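Long-range contacts in mandelate racemase/muconate lactonizing protein (Alicyclobacillus acidocaldarius LAA1, PDB 3QLD), which is a member of the enolase superfamily, with an N-terminal capping domain joined to a modified TIM-barrel domain: residues Val7-Ser12 / Arg367-Thr372; Ser141-Met146 / Arg167-Ile172. All coordinates share one frame; numbering follows the deposited sequence.

Contact 1 (Val7-Ser12 / Arg367-Thr372)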
ATOM      1  N   VAL A   7      14.418  -1.057  21.017  1.00 26.49           N
ATOM      2  CA  VAL A   7      13.747   0.121  21.548  1.00 25.74           C
ATOM      3  C   VAL A   7      13.291   1.013  20.357  1.00 25.94           C
ATOM      4  O   VAL A   7      14.093   1.384  19.520  1.00 26.21           O
ATOM      5  CB  VAL A   7      14.709   0.977  22.437  1.00 26.33           C
ATOM      6  CG1 VAL A   7      13.985   2.183  22.976  1.00 28.08           C
ATOM      7  CG2 VAL A   7      15.345   0.102  23.577  1.00 24.79           C
ATOM      8  N   LEU A   8      12.023   1.366  20.341  1.00 24.22           N
ATOM      9  CA  LEU A   8      11.481   2.281  19.339  1.00 23.92           C
ATOM     10  C   LEU A   8      11.311   3.595  19.973  1.00 24.54           C
ATOM     11  O   LEU A   8      10.715   3.740  21.051  1.00 26.15           O
ATOM     12  CB  LEU A   8      10.124   1.780  18.817  1.00 22.85           C
ATOM     13  CG  LEU A   8      10.099   0.338  18.333  1.00 27.06           C
ATOM     14  CD1 LEU A   8       8.654  -0.118  17.988  1.00 27.96           C
ATOM     15  CD2 LEU A   8      10.919   0.385  17.086  1.00 21.90           C
ATOM     16  N   HIS A   9      11.771   4.607  19.262  1.00 25.45           N
ATOM     17  CA  HIS A   9      11.676   5.930  19.750  1.00 26.26           C
ATOM     18  C   HIS A   9      10.829   6.731  18.778  1.00 26.13           C
ATOM     19  O   HIS A   9      11.206   6.883  17.630  1.00 25.37           O
ATOM     20  CB  HIS A   9      13.068   6.581  19.692  1.00 26.87           C
ATOM     21  CG  HIS A   9      14.112   5.835  20.458  1.00 27.41           C
ATOM     22  ND1 HIS A   9      14.310   6.045  21.814  1.00 30.15           N
ATOM     23  CD2 HIS A   9      15.001   4.881  20.081  1.00 29.48           C
ATOM     24  CE1 HIS A   9      15.297   5.260  22.235  1.00 28.35           C
ATOM     25  NE2 HIS A   9      15.718   4.526  21.209  1.00 30.71           N
ATOM     26  N   ARG A  10       9.757   7.326  19.268  1.00 26.38           N
ATOM     27  CA  ARG A  10       8.973   8.300  18.501  1.00 25.39           C
ATOM     28  C   ARG A  10       9.399   9.725  18.807  1.00 28.03           C
ATOM     29  O   ARG A  10       9.336  10.180  19.966  1.00 27.99           O
ATOM     30  CB  ARG A  10       7.457   8.123  18.752  1.00 25.07           C
ATOM     31  CG  ARG A  10       6.679   8.720  17.591  1.00 25.83           C
ATOM     32  CD  ARG A  10       5.199   8.564  17.894  1.00 33.08           C
ATOM     33  NE  ARG A  10       4.460   9.328  16.925  1.00 31.94           N
ATOM     34  CZ  ARG A  10       3.284   8.943  16.461  1.00 34.20           C
ATOM     35  NH1 ARG A  10       2.675   9.676  15.532  1.00 33.36           N
ATOM     36  NH2 ARG A  10       2.777   7.810  16.916  1.00 31.24           N
ATOM     37  N   LEU A  11       9.853  10.432  17.779  1.00 27.13           N
ATOM     38  CA  LEU A  11      10.488  11.699  17.942  1.00 28.38           C
ATOM     39  C   LEU A  11       9.651  12.808  17.323  1.00 29.25           C
ATOM     40  O   LEU A  11       8.901  12.592  16.339  1.00 27.30           O
ATOM     41  CB  LEU A  11      11.868  11.677  17.279  1.00 29.97           C
ATOM     42  CG  LEU A  11      13.095  11.270  18.097  1.00 33.33           C
ATOM     43  CD1 LEU A  11      12.948   9.984  18.822  1.00 35.50           C
ATOM     44  CD2 LEU A  11      14.347  11.270  17.233  1.00 33.60           C
ATOM     45  N   SER A  12       9.776  14.002  17.897  1.00 28.13           N
ATOM     46  CA  SER A  12       9.226  15.191  17.275  1.00 30.90           C
ATOM     47  C   SER A  12      10.331  16.253  17.290  1.00 32.12           C
ATOM     48  O   SER A  12      10.699  16.693  18.371  1.00 31.77           O
ATOM     49  CB  SER A  12       8.038  15.694  18.049  1.00 32.28           C
ATOM     50  OG  SER A  12       7.510  16.838  17.372  1.00 37.50           O
ATOM     51  N   ARG A 367      15.387  14.128  24.485  1.00 34.91           N
ATOM     52  CA  ARG A 367      14.573  15.353  24.548  1.00 36.29           C
ATOM     53  C   ARG A 367      13.424  15.351  23.529  1.00 35.97           C
ATOM     54  O   ARG A 367      12.314  15.791  23.866  1.00 35.84           O
ATOM     55  CB  ARG A 367      15.406  16.642  24.413  1.00 37.72           C
ATOM     56  CG  ARG A 367      14.540  18.013  24.349  1.00 40.90           C
ATOM     57  CD  ARG A 367      13.755  18.378  25.688  1.00 44.81           C
ATOM     58  NE  ARG A 367      12.893  19.586  25.565  1.00 45.11           N
ATOM     59  CZ  ARG A 367      11.634  19.619  25.092  1.00 47.70           C
ATOM     60  NH1 ARG A 367      11.026  18.507  24.641  1.00 45.13           N
ATOM     61  NH2 ARG A 367      10.969  20.781  25.051  1.00 42.37           N
ATOM     62  N   PHE A 368      13.697  14.861  22.310  1.00 32.46           N
ATOM     63  CA  PHE A 368      12.738  14.936  21.238  1.00 31.15           C
ATOM     64  C   PHE A 368      11.691  13.788  21.290  1.00 31.19           C
ATOM     65  O   PHE A 368      10.735  13.805  20.501  1.00 29.64           O
ATOM     66  CB  PHE A 368      13.479  14.936  19.886  1.00 31.33           C
ATOM     67  CG  PHE A 368      14.373  16.141  19.669  1.00 32.28           C
ATOM     68  CD1 PHE A 368      13.967  17.414  20.090  1.00 37.36           C
ATOM     69  CD2 PHE A 368      15.575  16.022  18.957  1.00 37.22           C
ATOM     70  CE1 PHE A 368      14.755  18.549  19.844  1.00 39.30           C
ATOM     71  CE2 PHE A 368      16.389  17.140  18.701  1.00 34.89           C
ATOM     72  CZ  PHE A 368      15.985  18.413  19.135  1.00 36.67           C
ATOM     73  N   SER A 369      11.862  12.835  22.221  1.00 31.54           N
ATOM     74  CA  SER A 369      10.972  11.653  22.335  1.00 33.51           C
ATOM     75  C   SER A 369       9.550  11.946  22.827  1.00 33.16           C
ATOM     76  O   SER A 369       9.332  12.574  23.857  1.00 33.17           O
ATOM     77  CB  SER A 369      11.626  10.556  23.177  1.00 32.58           C
ATOM     78  OG  SER A 369      12.615   9.854  22.418  1.00 37.28           O
ATOM     79  N   THR A 370       8.550  11.531  22.065  1.00 32.63           N
ATOM     80  CA  THR A 370       7.173  11.732  22.524  1.00 32.55           C
ATOM     81  C   THR A 370       6.605  10.418  22.950  1.00 32.85           C
ATOM     82  O   THR A 370       5.514  10.359  23.568  1.00 34.33           O
ATOM     83  CB  THR A 370       6.246  12.291  21.457  1.00 31.84           C
ATOM     84  OG1 THR A 370       6.201  11.394  20.357  1.00 30.88           O
ATOM     85  CG2 THR A 370       6.686  13.663  21.016  1.00 32.66           C
ATOM     86  N   ALA A 371       7.316   9.358  22.613  1.00 32.35           N
ATOM     87  CA  ALA A 371       6.942   7.998  23.036  1.00 31.97           C
ATOM     88  C   ALA A 371       8.150   7.073  22.917  1.00 31.98           C
ATOM     89  O   ALA A 371       9.076   7.282  22.056  1.00 31.89           O
ATOM     90  CB  ALA A 371       5.751   7.455  22.205  1.00 33.24           C
ATOM     91  N   THR A 372       8.180   6.056  23.767  1.00 30.33           N
ATOM     92  CA  THR A 372       9.274   5.122  23.743  1.00 30.67           C
ATOM     93  C   THR A 372       8.750   3.730  24.143  1.00 31.80           C
ATOM     94  O   THR A 372       8.008   3.618  25.162  1.00 32.34           O
ATOM     95  CB  THR A 372      10.420   5.584  24.718  1.00 31.24           C
ATOM     96  OG1 THR A 372      10.812   6.916  24.404  1.00 33.30           O
ATOM     97  CG2 THR A 372      11.685   4.696  24.631  1.00 31.27           C
TER
HETATM   98  O   HOH W   1       6.129  12.409  17.585  1.00 37.05           O
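Arg-10 faces both Thr-370 and Ala-371 across a classic beta bulge, which joins strand 3-15 to the antiparallel strand entered from the end of helix 362-368. Arg-10 O accepts Thr-370 N at 2.6 Å, with the donor nearly in line with the C=O bond, and Ala-371 N adds a weak bond to the same oxygen. In return Arg-10 N donates to Ala-371 O at 2.9 Å. On this face CB of Arg-10 lies 3.9 Å from CB of Ala-371, while the rest of its side chain passes Thr-370 OG1 at an oblique angle. With CG anti to the backbone N (chi1 -158°) and the chain extended as far as NE, the guanidinium is carried away from the second strand to a salt bridge with Asp-62 at the start of helix 61-80.

The other face carries His-9, Leu-11, Ser-369 and Thr-372. His-9 and Thr-372 run side by side; NE2 of His-9 bonds to Gln-35, and the imidazole meets the Trp-45 ring with the planes about 10° apart. Leu-11 leans across Phe-368, CG to CB 4.1 Å, and brings CD1 to 3.6 Å from Ser-369 OG, a hydroxyl bonded to Val-365 O in the preceding helix. Past the bulge, Ser-12 N donates to Phe-368 O at 2.8 Å, and methyl CG2 of Thr-370 rests 3.8 Å from Ser-12 CB.

Contact 2 (Ser141-Met146 / Arg167-Ile172)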
ATOM      1  N   SER A 141      21.984  18.359  -4.463  1.00 29.99           N
ATOM      2  CA  SER A 141      21.065  19.288  -5.164  1.00 29.86           C
ATOM      3  C   SER A 141      20.259  20.190  -4.239  1.00 30.36           C
ATOM      4  O   SER A 141      20.013  19.824  -3.105  1.00 29.36           O
ATOM      5  CB  SER A 141      20.050  18.401  -5.979  1.00 30.16           C
ATOM      6  OG  SER A 141      19.051  19.169  -6.701  1.00 29.71           O
ATOM      7  N   ALA A 142      19.751  21.308  -4.747  1.00 30.96           N
ATOM      8  CA  ALA A 142      18.809  22.132  -4.028  1.00 33.02           C
ATOM      9  C   ALA A 142      17.419  22.209  -4.695  1.00 32.93           C
ATOM     10  O   ALA A 142      17.290  22.505  -5.894  1.00 32.63           O
ATOM     11  CB  ALA A 142      19.397  23.610  -3.854  1.00 34.21           C
ATOM     12  N   THR A 143      16.365  21.952  -3.913  1.00 33.28           N
ATOM     13  CA  THR A 143      14.987  22.079  -4.407  1.00 33.18           C
ATOM     14  C   THR A 143      14.448  23.475  -4.179  1.00 33.22           C
ATOM     15  O   THR A 143      14.537  24.011  -3.064  1.00 32.09           O
ATOM     16  CB  THR A 143      14.078  21.068  -3.691  1.00 33.75           C
ATOM     17  OG1 THR A 143      14.701  19.787  -3.799  1.00 34.00           O
ATOM     18  CG2 THR A 143      12.665  21.046  -4.327  1.00 36.15           C
ATOM     19  N   LEU A 144      13.933  24.089  -5.235  1.00 33.08           N
ATOM     20  CA  LEU A 144      13.401  25.450  -5.157  1.00 35.16           C
ATOM     21  C   LEU A 144      11.896  25.423  -5.414  1.00 37.05           C
ATOM     22  O   LEU A 144      11.435  24.828  -6.432  1.00 36.18           O
ATOM     23  CB  LEU A 144      14.101  26.387  -6.148  1.00 35.31           C
ATOM     24  CG  LEU A 144      15.636  26.418  -6.292  1.00 37.50           C
ATOM     25  CD1 LEU A 144      15.985  27.495  -7.233  1.00 39.45           C
ATOM     26  CD2 LEU A 144      16.360  26.624  -4.942  1.00 40.30           C
ATOM     27  N   GLY A 145      11.135  26.040  -4.492  1.00 38.12           N
ATOM     28  CA  GLY A 145       9.664  26.057  -4.580  1.00 39.06           C
ATOM     29  C   GLY A 145       9.220  26.917  -5.740  1.00 40.44           C
ATOM     30  O   GLY A 145      10.010  27.702  -6.253  1.00 40.13           O
HETATM   31  N   MSE A 146       7.972  26.817  -6.178  1.00 43.25           N
HETATM   32  CA  MSE A 146       7.565  27.753  -7.231  1.00 47.64           C
HETATM   33  C   MSE A 146       6.996  29.066  -6.683  1.00 49.85           C
HETATM   34  O   MSE A 146       6.321  29.075  -5.638  1.00 50.64           O
HETATM   35  CB  MSE A 146       6.607  27.113  -8.255  1.00 48.33           C
HETATM   36  CG  MSE A 146       5.287  26.637  -7.753  1.00 50.03           C
HETATM   37 SE   MSE A 146       4.426  25.499  -9.141  1.00 57.88          SE
HETATM   38  CE  MSE A 146       2.533  25.941  -8.813  1.00 56.04           C
ATOM     39  N   ARG A 167      23.190  20.966  -8.359  1.00 34.43           N
ATOM     40  CA  ARG A 167      21.948  20.799  -9.158  1.00 32.55           C
ATOM     41  C   ARG A 167      20.930  21.701  -8.584  1.00 31.27           C
ATOM     42  O   ARG A 167      20.882  21.881  -7.344  1.00 31.14           O
ATOM     43  CB  ARG A 167      21.453  19.359  -9.093  1.00 32.40           C
ATOM     44  CG  ARG A 167      20.369  19.006 -10.152  1.00 32.45           C
ATOM     45  CD  ARG A 167      19.944  17.528 -10.158  1.00 31.29           C
ATOM     46  NE  ARG A 167      19.343  17.147  -8.865  1.00 30.63           N
ATOM     47  CZ  ARG A 167      19.352  15.890  -8.423  1.00 31.41           C
ATOM     48  NH1 ARG A 167      19.818  14.925  -9.191  1.00 28.56           N
ATOM     49  NH2 ARG A 167      18.830  15.568  -7.241  1.00 31.93           N
ATOM     50  N   VAL A 168      20.063  22.249  -9.427  1.00 28.25           N
ATOM     51  CA  VAL A 168      18.825  22.762  -8.851  1.00 29.07           C
ATOM     52  C   VAL A 168      17.625  21.961  -9.370  1.00 29.15           C
ATOM     53  O   VAL A 168      17.598  21.615 -10.575  1.00 26.79           O
ATOM     54  CB  VAL A 168      18.560  24.293  -9.110  1.00 28.95           C
ATOM     55  CG1 VAL A 168      19.612  25.155  -8.352  1.00 30.96           C
ATOM     56  CG2 VAL A 168      18.481  24.626 -10.615  1.00 27.35           C
ATOM     57  N   LYS A 169      16.626  21.735  -8.498  1.00 27.66           N
ATOM     58  CA  LYS A 169      15.361  21.050  -8.937  1.00 26.50           C
ATOM     59  C   LYS A 169      14.226  22.017  -8.708  1.00 27.77           C
ATOM     60  O   LYS A 169      13.913  22.419  -7.557  1.00 27.65           O
ATOM     61  CB  LYS A 169      15.144  19.717  -8.201  1.00 27.83           C
ATOM     62  CG  LYS A 169      13.845  18.931  -8.623  1.00 26.92           C
ATOM     63  CD  LYS A 169      13.871  17.498  -8.126  1.00 30.52           C
ATOM     64  CE  LYS A 169      14.119  17.381  -6.605  1.00 36.31           C
ATOM     65  NZ  LYS A 169      13.369  16.250  -5.930  1.00 36.70           N
ATOM     66  N   LEU A 170      13.618  22.448  -9.795  1.00 26.63           N
ATOM     67  CA  LEU A 170      12.581  23.396  -9.766  1.00 27.02           C
ATOM     68  C   LEU A 170      11.190  22.742  -9.684  1.00 28.40           C
ATOM     69  O   LEU A 170      10.857  21.877 -10.504  1.00 26.18           O
ATOM     70  CB  LEU A 170      12.594  24.165 -11.076  1.00 28.15           C
ATOM     71  CG  LEU A 170      13.938  24.793 -11.463  1.00 32.64           C
ATOM     72  CD1 LEU A 170      13.566  25.771 -12.564  1.00 31.90           C
ATOM     73  CD2 LEU A 170      14.454  25.564 -10.223  1.00 35.35           C
ATOM     74  N   LYS A 171      10.351  23.228  -8.757  1.00 26.71           N
ATOM     75  CA  LYS A 171       8.946  22.797  -8.730  1.00 28.17           C
ATOM     76  C   LYS A 171       8.227  23.440  -9.876  1.00 28.14           C
ATOM     77  O   LYS A 171       8.395  24.630 -10.127  1.00 30.18           O
ATOM     78  CB  LYS A 171       8.298  23.170  -7.384  1.00 28.55           C
ATOM     79  CG  LYS A 171       8.911  22.418  -6.239  1.00 32.76           C
ATOM     80  CD  LYS A 171       8.367  20.970  -6.147  1.00 39.65           C
ATOM     81  CE  LYS A 171       9.151  20.156  -5.096  1.00 43.46           C
ATOM     82  NZ  LYS A 171       8.265  19.184  -4.377  1.00 44.07           N
ATOM     83  N   ILE A 172       7.489  22.638 -10.650  1.00 26.64           N
ATOM     84  CA  ILE A 172       6.769  23.129 -11.772  1.00 24.78           C
ATOM     85  C   ILE A 172       5.306  22.607 -11.803  1.00 27.46           C
ATOM     86  O   ILE A 172       4.994  21.592 -11.149  1.00 25.71           O
ATOM     87  CB  ILE A 172       7.450  22.756 -13.114  1.00 26.74           C
ATOM     88  CG1 ILE A 172       7.497  21.225 -13.294  1.00 23.35           C
ATOM     89  CG2 ILE A 172       8.832  23.473 -13.191  1.00 24.21           C
ATOM     90  CD1 ILE A 172       7.727  20.821 -14.790  1.00 21.97           C
TER
HETATM   91  O   HOH W   2      10.497  26.618  -9.009  1.00 39.57           O
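Arg-167 opens the pairing of strand 167-171 with strand 137-144 by wrapping its side chain round Ser-141. The bend at chi3 (62°) turns the guanidinium edge to the serine, and OG, near its plane, accepts a weak bond from NE at 3.0 Å. Beyond this, NH1 bonds to Gln-218 and NH2 forms a salt bridge with Asp-323. The backbone O of Arg-167 receives Ala-142 N at 2.9 Å, the first of four regular parallel-strand bonds. Val-168 turns to the opposite face, the one shared with Ala-142 and Leu-144. Lys-169 is held through both backbone polar atoms: its N donates to Ala-142 O at 2.8 Å and its O accepts Leu-144 N at 2.9 Å. Its side chain runs alongside Thr-143, CE 3.7 Å from OG1, and ends in salt bridges to Asp-323 and Glu-221. The side chain of Leu-170 lies beside that of Leu-144, pointing the same way, CD2 3.9 Å from CD1. Lys-171 N closes the series on Leu-144 O at 3.0 Å; a bend at chi2 steers its chain past Thr-143, CE against CG2 of that residue, and NZ forms a salt bridge with Asp-196. At Ile-172 the strand has ended, and the selenium of Met-146 lies near its carbonyl carbon. This is the first beta-alpha-beta crossover of the barrel: helix 150-162 covers Ala-142, Leu-144 and Val-168, helix 178-187 packs on Leu-170, and strand 192-196 continues the sheet beyond strand 167-171.

How the contacts relate
The two contacts belong to different sheets, their centres 32 Å apart and their nearest atoms about 22 Å apart. Contact 1 closes a very long loop: 354 residues separate its segments, bringing a strand from near the chain's start against one that follows helix 362-368, so the C-terminal part of the chain completes the antiparallel sheet of the N-terminal domain. Contact 2 is nested inside that loop, and only 20 residues lie between its segments; it pairs the first two parallel strands of the barrel, which helix 150-162 connects. The chain thus leaves the antiparallel sheet, builds the barrel and returns, an order that ties the two domains together.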